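Triphenylmethane reductase (PDB 2JL1) binds NADP in a Rossmann-type domain of the NmrA-like family and probably reduces triphenylmethane dyes. Local coordinates at residues F1-T6 / V67-F72; V24-I29 / Q45-R50. One frame throughout, in Å; residues are numbered along the deposited sequence.

Contact 1: residues F1-T6 / V67-F72; sequences FSIAVT and VSKLLF
With chi1 at 62°, Ser2 holds OG between its backbone N and its carbonyl carbon, from where the hydroxyl reaches across to the Val67-Ser68 turn; Ser68 N-H meets it in a long, weak hydrogen bond (3.4 Å from N to OG). In Leu71, CG stands anti to the backbone N (chi1 178°), and from there CD2 lies alongside Val5 CG1 at 4.2 Å, the two side chains pointing the same way. The backbones supply most of the polar binding. Strands 3-5 and 69-72 run parallel, 16° apart in direction with axes 4.8 Å from each other, and Ile3, Ala4 and Val5 pair with Lys69, Leu70 and Leu71. Four nearly linear bonds follow in parallel-sheet order: Lys69 N to Ser2 O, Ala4 N to Lys69 O (2.9 Å), Leu71 N to Ala4 O (2.7 Å) and Thr6 N to Leu71 O. Ala4 thus uses both its N-H and its carbonyl toward 69-72. On its side of the sheet, Ala4 CB touches Leu70 CD1 and Val67 CG2, and Thr6 CG2 comes to 3.7 Å from Leu70 CD1, the Thr6 and Leu70 side chains crossing at about a right angle. On the other side, Ile3 lies beside the extended Lys69 chain, whose NZ bonds to Leu186 O. At the exposed start, Phe1 CD2 approaches Ser68 CB to 3.6 Å. Thr6 OG1 sits near the plane of the Phe72 ring, at its edge, and is hydrogen-bonded to Tyr54 OH and Ile73 N; Tyr54 itself binds NADP. These are central strands of the Rossmann sheet: strand 29-33 flanks 3-5, strand 101-107 flanks 69-72, and helix 11-20 covers Ile3, Val5 and Leu71 through Leu20 and Val16.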
ATOM      1  N   PHE A   1      -6.033 -23.743 -18.294  1.00 39.56           N
ATOM      2  CA  PHE A   1      -5.885 -22.348 -18.819  1.00 39.36           C
ATOM      3  C   PHE A   1      -4.530 -21.655 -18.520  1.00 37.53           C
ATOM      4  O   PHE A   1      -3.631 -22.224 -17.889  1.00 37.39           O
ATOM      5  CB  PHE A   1      -7.067 -21.461 -18.382  1.00 40.58           C
ATOM      6  CG  PHE A   1      -7.539 -20.533 -19.464  1.00 43.06           C
ATOM      7  CD1 PHE A   1      -8.541 -20.925 -20.344  1.00 44.58           C
ATOM      8  CD2 PHE A   1      -6.956 -19.278 -19.625  1.00 45.19           C
ATOM      9  CE1 PHE A   1      -8.958 -20.078 -21.369  1.00 47.02           C
ATOM     10  CE2 PHE A   1      -7.364 -18.429 -20.646  1.00 45.81           C
ATOM     11  CZ  PHE A   1      -8.369 -18.819 -21.515  1.00 45.99           C
ATOM     12  N   SER A   2      -4.420 -20.407 -18.975  1.00 35.02           N
ATOM     13  CA  SER A   2      -3.145 -19.761 -19.212  1.00 32.67           C
ATOM     14  C   SER A   2      -2.466 -19.181 -17.979  1.00 30.84           C
ATOM     15  O   SER A   2      -3.118 -18.721 -17.031  1.00 29.85           O
ATOM     16  CB  SER A   2      -3.326 -18.647 -20.236  1.00 32.61           C
ATOM     17  OG  SER A   2      -4.213 -17.679 -19.711  1.00 34.55           O
ATOM     18  N   ILE A   3      -1.140 -19.199 -18.038  1.00 28.84           N
ATOM     19  CA  ILE A   3      -0.283 -18.624 -17.005  1.00 27.23           C
ATOM     20  C   ILE A   3       0.555 -17.547 -17.701  1.00 26.30           C
ATOM     21  O   ILE A   3       1.222 -17.824 -18.692  1.00 26.01           O
ATOM     22  CB  ILE A   3       0.618 -19.694 -16.363  1.00 26.63           C
ATOM     23  CG1 ILE A   3      -0.234 -20.806 -15.731  1.00 26.94           C
ATOM     24  CG2 ILE A   3       1.582 -19.043 -15.338  1.00 26.78           C
ATOM     25  CD1 ILE A   3       0.538 -22.085 -15.390  1.00 27.91           C
ATOM     26  N   ALA A   4       0.461 -16.316 -17.212  1.00 25.35           N
ATOM     27  CA  ALA A   4       1.187 -15.194 -17.772  1.00 24.59           C
ATOM     28  C   ALA A   4       2.220 -14.736 -16.761  1.00 24.77           C
ATOM     29  O   ALA A   4       1.966 -14.767 -15.549  1.00 24.97           O
ATOM     30  CB  ALA A   4       0.250 -14.065 -18.095  1.00 24.68           C
ATOM     31  N   VAL A   5       3.375 -14.322 -17.265  1.00 23.89           N
ATOM     32  CA  VAL A   5       4.507 -13.919 -16.422  1.00 23.79           C
ATOM     33  C   VAL A   5       4.941 -12.564 -16.913  1.00 23.12           C
ATOM     34  O   VAL A   5       5.369 -12.430 -18.070  1.00 23.15           O
ATOM     35  CB  VAL A   5       5.680 -14.919 -16.561  1.00 23.72           C
ATOM     36  CG1 VAL A   5       6.887 -14.534 -15.678  1.00 23.58           C
ATOM     37  CG2 VAL A   5       5.230 -16.351 -16.247  1.00 25.15           C
ATOM     38  N   THR A   6       4.819 -11.551 -16.063  1.00 23.16           N
ATOM     39  CA  THR A   6       5.384 -10.230 -16.376  1.00 23.70           C
ATOM     40  C   THR A   6       6.890 -10.250 -16.093  1.00 24.29           C
ATOM     41  O   THR A   6       7.370 -11.187 -15.486  1.00 23.73           O
ATOM     42  CB  THR A   6       4.660  -9.084 -15.629  1.00 24.30           C
ATOM     43  OG1 THR A   6       5.127  -9.010 -14.269  1.00 24.59           O
ATOM     44  CG2 THR A   6       3.145  -9.318 -15.655  1.00 24.60           C
ATOM     45  N   VAL A  67      -6.298 -13.867 -19.423  1.00 31.21           N
ATOM     46  CA  VAL A  67      -5.385 -14.704 -18.620  1.00 30.54           C
ATOM     47  C   VAL A  67      -6.015 -15.168 -17.307  1.00 30.43           C
ATOM     48  O   VAL A  67      -6.662 -14.395 -16.586  1.00 30.18           O
ATOM     49  CB  VAL A  67      -3.907 -14.145 -18.475  1.00 31.13           C
ATOM     50  CG1 VAL A  67      -3.509 -13.284 -19.657  1.00 29.35           C
ATOM     51  CG2 VAL A  67      -3.697 -13.407 -17.200  1.00 31.19           C
ATOM     52  N   SER A  68      -5.851 -16.461 -17.036  1.00 29.65           N
ATOM     53  CA  SER A  68      -6.393 -17.102 -15.856  1.00 29.86           C
ATOM     54  C   SER A  68      -5.517 -16.829 -14.630  1.00 29.20           C
ATOM     55  O   SER A  68      -5.993 -16.294 -13.630  1.00 28.83           O
ATOM     56  CB  SER A  68      -6.510 -18.604 -16.103  1.00 29.89           C
ATOM     57  OG  SER A  68      -6.860 -19.274 -14.909  1.00 33.05           O
ATOM     58  N   LYS A  69      -4.235 -17.178 -14.718  1.00 28.75           N
ATOM     59  CA  LYS A  69      -3.290 -16.937 -13.621  1.00 28.11           C
ATOM     60  C   LYS A  69      -2.177 -15.969 -14.019  1.00 27.12           C
ATOM     61  O   LYS A  69      -1.492 -16.191 -15.018  1.00 27.19           O
ATOM     62  CB  LYS A  69      -2.647 -18.251 -13.184  1.00 28.52           C
ATOM     63  CG  LYS A  69      -3.582 -19.253 -12.568  1.00 31.25           C
ATOM     64  CD  LYS A  69      -2.926 -20.625 -12.531  1.00 35.15           C
ATOM     65  CE  LYS A  69      -3.577 -21.528 -11.510  1.00 36.11           C
ATOM     66  NZ  LYS A  69      -3.222 -22.946 -11.802  1.00 40.35           N
ATOM     67  N   LEU A  70      -1.959 -14.935 -13.203  1.00 25.75           N
ATOM     68  CA  LEU A  70      -0.935 -13.922 -13.497  1.00 24.10           C
ATOM     69  C   LEU A  70       0.183 -13.944 -12.473  1.00 23.48           C
ATOM     70  O   LEU A  70      -0.070 -13.818 -11.267  1.00 23.47           O
ATOM     71  CB  LEU A  70      -1.548 -12.508 -13.546  1.00 23.82           C
ATOM     72  CG  LEU A  70      -0.560 -11.348 -13.779  1.00 23.32           C
ATOM     73  CD1 LEU A  70       0.091 -11.418 -15.165  1.00 20.04           C
ATOM     74  CD2 LEU A  70      -1.186  -9.970 -13.519  1.00 23.76           C
ATOM     75  N   LEU A  71       1.422 -14.101 -12.941  1.00 22.85           N
ATOM     76  CA  LEU A  71       2.571 -13.865 -12.048  1.00 21.74           C
ATOM     77  C   LEU A  71       3.076 -12.449 -12.308  1.00 21.78           C
ATOM     78  O   LEU A  71       3.665 -12.159 -13.356  1.00 21.89           O
ATOM     79  CB  LEU A  71       3.671 -14.911 -12.214  1.00 21.63           C
ATOM     80  CG  LEU A  71       4.913 -14.641 -11.323  1.00 19.97           C
ATOM     81  CD1 LEU A  71       4.579 -14.781  -9.807  1.00 19.09           C
ATOM     82  CD2 LEU A  71       6.072 -15.527 -11.702  1.00 17.77           C
ATOM     83  N   PHE A  72       2.813 -11.578 -11.336  1.00 21.04           N
ATOM     84  CA  PHE A  72       3.177 -10.188 -11.377  1.00 20.79           C
ATOM     85  C   PHE A  72       4.569 -10.126 -10.712  1.00 20.70           C
ATOM     86  O   PHE A  72       4.691 -10.279  -9.505  1.00 20.93           O
ATOM     87  CB  PHE A  72       2.103  -9.411 -10.601  1.00 20.75           C
ATOM     88  CG  PHE A  72       2.412  -7.950 -10.367  1.00 19.86           C
ATOM     89  CD1 PHE A  72       3.501  -7.328 -10.985  1.00 20.65           C
ATOM     90  CD2 PHE A  72       1.592  -7.194  -9.535  1.00 20.06           C
ATOM     91  CE1 PHE A  72       3.794  -5.984 -10.749  1.00 21.01           C
ATOM     92  CE2 PHE A  72       1.865  -5.840  -9.319  1.00 22.84           C
ATOM     93  CZ  PHE A  72       2.997  -5.253  -9.924  1.00 19.37           C
TER

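Contact 2: residues V24-I29 / Q45-R50; sequences VPASQI and QGVEVR
Ile29 CG2 packs against Val47 CG1 at 3.8 Å, and Val47 CG1 also lies 3.5 Å from Ile29 O. Val47 sets CG1 anti to its backbone N (chi1 177°), which directs that branch to Ile29 and leaves CG2 on the Ala26 side. Both residues are buried, with Leu20 and Ile17 of helix 11-20 against Ile29. The polar link is slight: Glu48 N reaches Ile29 O only weakly, at 3.4 Å with an N-H...O angle of 139°. Close packing continues at Ala26, whose CB comes to 3.3 Å from Gln45 O. Here Gly46 ends helix 40-44 in a Schellman motif; its positive phi (92°) turns the chain into strand 48-51, while the 3-10 turn 26-28 leads into strand 29-33, the neighbouring strand of the Rossmann sheet. Ala26 O and Gly46 O, both acceptors, come within 3.2 Å of each other without bonding. Toward solvent the fit slackens: exposed Ser27 brings only its N to 3.8 Å from Gly46 O, and its side chain starts away from 45-50. Glu48, also exposed, forms a salt bridge with Arg50: NE is 2.9 Å from Glu48 OE1, which lies in the guanidinium plane, while NE stands well above the carboxylate plane.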
ATOM      1  N   VAL A  24       4.164 -27.463 -17.756  1.00 32.46           N
ATOM      2  CA  VAL A  24       2.974 -27.225 -18.562  1.00 32.60           C
ATOM      3  C   VAL A  24       3.404 -27.057 -20.028  1.00 32.44           C
ATOM      4  O   VAL A  24       4.557 -26.703 -20.285  1.00 32.27           O
ATOM      5  CB  VAL A  24       2.172 -25.970 -18.065  1.00 32.81           C
ATOM      6  CG1 VAL A  24       1.598 -26.189 -16.653  1.00 32.42           C
ATOM      7  CG2 VAL A  24       3.042 -24.712 -18.088  1.00 33.24           C
ATOM      8  N   PRO A  25       2.491 -27.323 -20.994  1.00 32.49           N
ATOM      9  CA  PRO A  25       2.837 -27.114 -22.407  1.00 32.33           C
ATOM     10  C   PRO A  25       3.183 -25.661 -22.680  1.00 32.38           C
ATOM     11  O   PRO A  25       2.642 -24.769 -22.019  1.00 31.42           O
ATOM     12  CB  PRO A  25       1.545 -27.487 -23.144  1.00 32.37           C
ATOM     13  CG  PRO A  25       0.841 -28.404 -22.223  1.00 32.37           C
ATOM     14  CD  PRO A  25       1.115 -27.837 -20.856  1.00 32.21           C
ATOM     15  N   ALA A  26       4.068 -25.428 -23.647  1.00 32.62           N
ATOM     16  CA  ALA A  26       4.535 -24.075 -23.959  1.00 33.20           C
ATOM     17  C   ALA A  26       3.405 -23.139 -24.380  1.00 33.45           C
ATOM     18  O   ALA A  26       3.474 -21.935 -24.151  1.00 33.36           O
ATOM     19  CB  ALA A  26       5.617 -24.116 -25.026  1.00 33.10           C
ATOM     20  N   SER A  27       2.363 -23.701 -24.992  1.00 33.83           N
ATOM     21  CA  SER A  27       1.210 -22.915 -25.444  1.00 33.89           C
ATOM     22  C   SER A  27       0.379 -22.321 -24.288  1.00 33.86           C
ATOM     23  O   SER A  27      -0.417 -21.398 -24.495  1.00 33.87           O
ATOM     24  CB  SER A  27       0.319 -23.771 -26.349  1.00 33.92           C
ATOM     25  OG  SER A  27      -0.341 -24.786 -25.603  1.00 33.80           O
ATOM     26  N   GLN A  28       0.566 -22.864 -23.086  1.00 33.42           N
ATOM     27  CA  GLN A  28      -0.187 -22.478 -21.891  1.00 33.23           C
ATOM     28  C   GLN A  28       0.485 -21.288 -21.160  1.00 31.67           C
ATOM     29  O   GLN A  28      -0.097 -20.684 -20.265  1.00 30.72           O
ATOM     30  CB  GLN A  28      -0.310 -23.699 -20.955  1.00 33.36           C
ATOM     31  CG  GLN A  28      -1.352 -23.569 -19.850  1.00 35.88           C
ATOM     32  CD  GLN A  28      -1.449 -24.793 -18.928  1.00 37.40           C
ATOM     33  OE1 GLN A  28      -1.043 -25.917 -19.287  1.00 41.19           O
ATOM     34  NE2 GLN A  28      -2.015 -24.582 -17.735  1.00 38.38           N
ATOM     35  N   ILE A  29       1.711 -20.968 -21.557  1.00 30.08           N
ATOM     36  CA  ILE A  29       2.478 -19.912 -20.912  1.00 28.60           C
ATOM     37  C   ILE A  29       2.429 -18.660 -21.787  1.00 28.01           C
ATOM     38  O   ILE A  29       2.541 -18.763 -23.000  1.00 27.55           O
ATOM     39  CB  ILE A  29       3.951 -20.357 -20.702  1.00 28.44           C
ATOM     40  CG1 ILE A  29       3.996 -21.682 -19.928  1.00 27.59           C
ATOM     41  CG2 ILE A  29       4.771 -19.257 -20.015  1.00 28.14           C
ATOM     42  CD1 ILE A  29       5.308 -22.438 -20.035  1.00 27.23           C
ATOM     43  N   GLN A  45      10.556 -21.110 -28.387  1.00 40.19           N
ATOM     44  CA  GLN A  45      10.188 -22.237 -27.526  1.00 39.11           C
ATOM     45  C   GLN A  45       8.680 -22.526 -27.520  1.00 38.15           C
ATOM     46  O   GLN A  45       8.229 -23.477 -26.876  1.00 37.96           O
ATOM     47  CB  GLN A  45      10.705 -22.011 -26.106  1.00 39.23           C
ATOM     48  CG  GLN A  45      12.210 -22.032 -26.011  1.00 40.21           C
ATOM     49  CD  GLN A  45      12.697 -21.755 -24.615  1.00 41.59           C
ATOM     50  OE1 GLN A  45      12.785 -20.603 -24.191  1.00 42.23           O
ATOM     51  NE2 GLN A  45      13.029 -22.817 -23.889  1.00 42.14           N
ATOM     52  N   GLY A  46       7.913 -21.701 -28.235  1.00 36.97           N
ATOM     53  CA  GLY A  46       6.465 -21.875 -28.355  1.00 35.31           C
ATOM     54  C   GLY A  46       5.670 -21.118 -27.301  1.00 33.83           C
ATOM     55  O   GLY A  46       4.472 -21.351 -27.136  1.00 33.51           O
ATOM     56  N   VAL A  47       6.338 -20.217 -26.582  1.00 32.79           N
ATOM     57  CA  VAL A  47       5.687 -19.377 -25.582  1.00 31.37           C
ATOM     58  C   VAL A  47       5.150 -18.126 -26.269  1.00 30.84           C
ATOM     59  O   VAL A  47       5.878 -17.446 -26.992  1.00 29.90           O
ATOM     60  CB  VAL A  47       6.654 -18.996 -24.424  1.00 31.73           C
ATOM     61  CG1 VAL A  47       5.971 -18.044 -23.414  1.00 31.51           C
ATOM     62  CG2 VAL A  47       7.163 -20.245 -23.710  1.00 31.21           C
ATOM     63  N   GLU A  48       3.866 -17.841 -26.049  1.00 30.25           N
ATOM     64  CA  GLU A  48       3.229 -16.643 -26.596  1.00 29.89           C
ATOM     65  C   GLU A  48       3.777 -15.395 -25.913  1.00 28.45           C
ATOM     66  O   GLU A  48       3.862 -15.336 -24.687  1.00 29.04           O
ATOM     67  CB  GLU A  48       1.704 -16.708 -26.424  1.00 29.65           C
ATOM     68  CG  GLU A  48       0.945 -15.563 -27.131  1.00 30.97           C
ATOM     69  CD  GLU A  48      -0.519 -15.467 -26.724  1.00 32.07           C
ATOM     70  OE1 GLU A  48      -1.122 -14.382 -26.883  1.00 34.06           O
ATOM     71  OE2 GLU A  48      -1.073 -16.475 -26.234  1.00 34.78           O
ATOM     72  N   VAL A  49       4.136 -14.400 -26.714  1.00 27.14           N
ATOM     73  CA  VAL A  49       4.699 -13.131 -26.216  1.00 25.61           C
ATOM     74  C   VAL A  49       3.635 -12.043 -26.370  1.00 25.13           C
ATOM     75  O   VAL A  49       3.004 -11.940 -27.417  1.00 24.18           O
ATOM     76  CB  VAL A  49       5.976 -12.724 -27.027  1.00 25.04           C
ATOM     77  CG1 VAL A  49       6.367 -11.270 -26.775  1.00 25.25           C
ATOM     78  CG2 VAL A  49       7.149 -13.665 -26.744  1.00 24.80           C
ATOM     79  N   ARG A  50       3.432 -11.236 -25.336  1.00 24.70           N
ATOM     80  CA  ARG A  50       2.554 -10.061 -25.444  1.00 24.38           C
ATOM     81  C   ARG A  50       3.283  -8.860 -24.899  1.00 24.46           C
ATOM     82  O   ARG A  50       4.091  -8.995 -23.999  1.00 24.06           O
ATOM     83  CB  ARG A  50       1.264 -10.249 -24.653  1.00 24.13           C
ATOM     84  CG  ARG A  50       0.363 -11.317 -25.187  1.00 23.80           C
ATOM     85  CD  ARG A  50      -0.822 -11.509 -24.275  1.00 23.95           C
ATOM     86  NE  ARG A  50      -1.712 -12.547 -24.779  1.00 24.09           N
ATOM     87  CZ  ARG A  50      -2.918 -12.834 -24.279  1.00 27.39           C
ATOM     88  NH1 ARG A  50      -3.397 -12.164 -23.229  1.00 26.63           N
ATOM     89  NH2 ARG A  50      -3.653 -13.807 -24.830  1.00 24.43           N
TER

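How the contacts relate
The centres of the two contacts lie 11 Å apart, and contact 2 is nested in the chain loop that contact 1 closes. Both reach one parallel sheet, in the order 48-51, 29-33, 3-5, 69-72, so contact 2 marks the entry to the outer pair and contact 1 joins the next two strands inward. Gln28 bridges them: its NE2 is 2.9 Å from Phe1 O and its O is 2.9 Å from Ile3 N, both probable hydrogen bonds. Val67 CG1 also packs on Arg50 NH1 at 3.7 Å. Contact 1 is nearer the cofactor, with the Thr6 side chain about 6 Å from the bound NADP, against about 13 Å for that of Val47.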